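Local coordinates for protein member of s1p family of ribosomal proteins (Pyrococcus furiosus, PDB 5YH1) that binds a manganese ion through its DHH domain and, as its family suggests, probably acts on nucleic acids as an exonuclease, at residues A[400-405]-A[420-425]. Sequence-based numbering, arbitrary orientation.
Sequences LPDAGV and EGKRKE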
loop_
_atom_site.group_PDB
_atom_site.type_symbol
_atom_site.label_atom_id
_atom_site.label_comp_id
_atom_site.label_asym_id
_atom_site.label_seq_id
_atom_site.Cartn_x
_atom_site.Cartn_y
_atom_site.Cartn_z
ATOM N N LEU A 400 0.271 -24.774 26.079
ATOM C CA LEU A 400 -0.899 -23.984 25.663
ATOM C C LEU A 400 -1.132 -24.211 24.179
ATOM O O LEU A 400 -0.936 -23.301 23.368
ATOM C CB LEU A 400 -0.665 -22.491 25.937
ATOM C CG LEU A 400 -0.302 -22.112 27.373
ATOM C CD1 LEU A 400 0.173 -20.665 27.459
ATOM C CD2 LEU A 400 -1.481 -22.339 28.301
ATOM N N PRO A 401 -1.535 -25.441 23.811
ATOM C CA PRO A 401 -1.654 -25.797 22.388
ATOM C C PRO A 401 -2.741 -25.008 21.635
ATOM O O PRO A 401 -2.646 -24.826 20.420
ATOM C CB PRO A 401 -1.958 -27.308 22.421
ATOM C CG PRO A 401 -2.480 -27.587 23.800
ATOM C CD PRO A 401 -1.881 -26.560 24.712
ATOM N N ASP A 402 -3.732 -24.506 22.363
ATOM C CA ASP A 402 -4.808 -23.689 21.787
ATOM C C ASP A 402 -4.504 -22.179 21.711
ATOM O O ASP A 402 -5.369 -21.400 21.323
ATOM C CB ASP A 402 -6.080 -23.880 22.624
ATOM C CG ASP A 402 -5.928 -23.344 24.032
ATOM O OD1 ASP A 402 -4.785 -23.393 24.570
ATOM O OD2 ASP A 402 -6.935 -22.883 24.613
ATOM N N ALA A 403 -3.301 -21.749 22.086
ATOM C CA ALA A 403 -3.010 -20.310 22.138
ATOM C C ALA A 403 -2.261 -19.781 20.906
ATOM O O ALA A 403 -1.919 -18.598 20.854
ATOM C CB ALA A 403 -2.242 -19.983 23.402
ATOM N N GLY A 404 -1.994 -20.645 19.930
ATOM C CA GLY A 404 -1.333 -20.231 18.684
ATOM C C GLY A 404 0.065 -19.657 18.875
ATOM O O GLY A 404 0.474 -18.758 18.143
ATOM N N VAL A 405 0.804 -20.184 19.846
ATOM C CA VAL A 405 2.132 -19.659 20.170
ATOM C C VAL A 405 3.130 -19.966 19.058
ATOM O O VAL A 405 3.189 -21.082 18.561
ATOM C CB VAL A 405 2.661 -20.230 21.495
ATOM C CG1 VAL A 405 4.062 -19.703 21.774
ATOM C CG2 VAL A 405 1.718 -19.883 22.644
ATOM N N GLU A 420 -4.801 -13.301 20.593
ATOM C CA GLU A 420 -5.067 -12.186 21.502
ATOM C C GLU A 420 -5.853 -12.606 22.736
ATOM O O GLU A 420 -5.589 -12.134 23.845
ATOM C CB GLU A 420 -5.799 -11.059 20.772
ATOM C CG GLU A 420 -6.263 -9.932 21.684
ATOM C CD GLU A 420 -6.861 -8.762 20.922
ATOM O OE1 GLU A 420 -7.308 -7.809 21.593
ATOM O OE2 GLU A 420 -6.888 -8.788 19.670
ATOM N N GLY A 421 -6.809 -13.510 22.546
ATOM C CA GLY A 421 -7.632 -13.993 23.642
ATOM C C GLY A 421 -6.917 -14.886 24.636
ATOM O O GLY A 421 -7.484 -15.202 25.671
ATOM N N LYS A 422 -5.686 -15.306 24.336
ATOM C CA LYS A 422 -4.892 -16.096 25.279
ATOM C C LYS A 422 -3.638 -15.340 25.761
ATOM O O LYS A 422 -2.710 -15.959 26.282
ATOM C CB LYS A 422 -4.479 -17.435 24.648
ATOM C CG LYS A 422 -5.613 -18.382 24.242
ATOM C CD LYS A 422 -6.713 -18.535 25.286
ATOM C CE LYS A 422 -6.259 -19.224 26.558
ATOM N NZ LYS A 422 -6.461 -20.692 26.461
ATOM N N ARG A 423 -3.614 -14.016 25.600
ATOM C CA ARG A 423 -2.430 -13.237 25.962
ATOM C C ARG A 423 -2.033 -13.402 27.428
ATOM O O ARG A 423 -0.880 -13.688 27.734
ATOM C CB ARG A 423 -2.615 -11.750 25.676
ATOM C CG ARG A 423 -1.362 -10.964 26.051
ATOM C CD ARG A 423 -1.437 -9.517 25.627
ATOM N NE ARG A 423 -2.403 -8.788 26.425
ATOM C CZ ARG A 423 -2.652 -7.495 26.287
ATOM N NH1 ARG A 423 -3.567 -6.913 27.050
ATOM N NH2 ARG A 423 -1.995 -6.787 25.378
ATOM N N LYS A 424 -2.995 -13.202 28.319
ATOM C CA LYS A 424 -2.768 -13.300 29.758
ATOM C C LYS A 424 -2.092 -14.639 30.103
ATOM O O LYS A 424 -1.074 -14.662 30.795
ATOM C CB LYS A 424 -4.100 -13.170 30.488
ATOM C CG LYS A 424 -4.028 -12.979 31.994
ATOM C CD LYS A 424 -5.343 -13.429 32.627
ATOM C CE LYS A 424 -5.691 -12.652 33.885
ATOM N NZ LYS A 424 -4.733 -12.910 34.992
ATOM N N GLU A 425 -2.652 -15.742 29.598
ATOM C CA GLU A 425 -2.135 -17.076 29.888
ATOM C C GLU A 425 -0.727 -17.283 29.322
ATOM O O GLU A 425 0.129 -17.863 29.980
ATOM C CB GLU A 425 -3.071 -18.171 29.348
ATOM C CG GLU A 425 -4.403 -18.299 30.077
ATOM C CD GLU A 425 -5.503 -17.400 29.518
ATOM O OE1 GLU A 425 -6.684 -17.734 29.727
ATOM O OE2 GLU A 425 -5.218 -16.365 28.870
#
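K422 reaches across to D402 and A403 with one bent side chain that does two jobs, aliphatic near the backbone and charged at its end. Its CB sits 3.6 Å from CB of A403, and CG lies over the same methyl. A small nonpolar residue suits this position, because the two backbones approach to 5.6 Å between the CA atoms of A403 and K422. Beyond CG the lysine does not run straight out: turns at chi2 (-45°), chi3 and chi4 fold the chain so that the ammonium comes round to D402. NZ of K422 donates a hydrogen bond of 2.9 Å, part of a salt bridge, to OD2 of D402, meeting it on the syn side but 29° out of the carboxylate plane. The two side chains cross at roughly a right angle. With an alanine at K422, D402 would probably lose its cationic partner here and the CG packing over A403 would go. L400 makes the second half of the contact: its methyl CD1 lies 3.8 Å from the backbone O of E425, whose side chain leads away, and the leucine also packs on V426 and A429.

The segments flank the adjacent antiparallel strands 406-409 and 413-417 at one edge of the mixed sheet, joining the loop after helix 389-399 to the start of helix 423-435, with K422 at the N-cap position. A type I beta turn, L400 to A403, is closed by A403 N to L400 O, 3.1 Å. From a second subunit, Y334 packs on K422 and H314 gives OD2 of D402 a weak hydrogen bond. The chemistry implies one ion pair at the surface beside a small aliphatic contact, away from the manganese site, where the pairing probably favours the folded lysine chain.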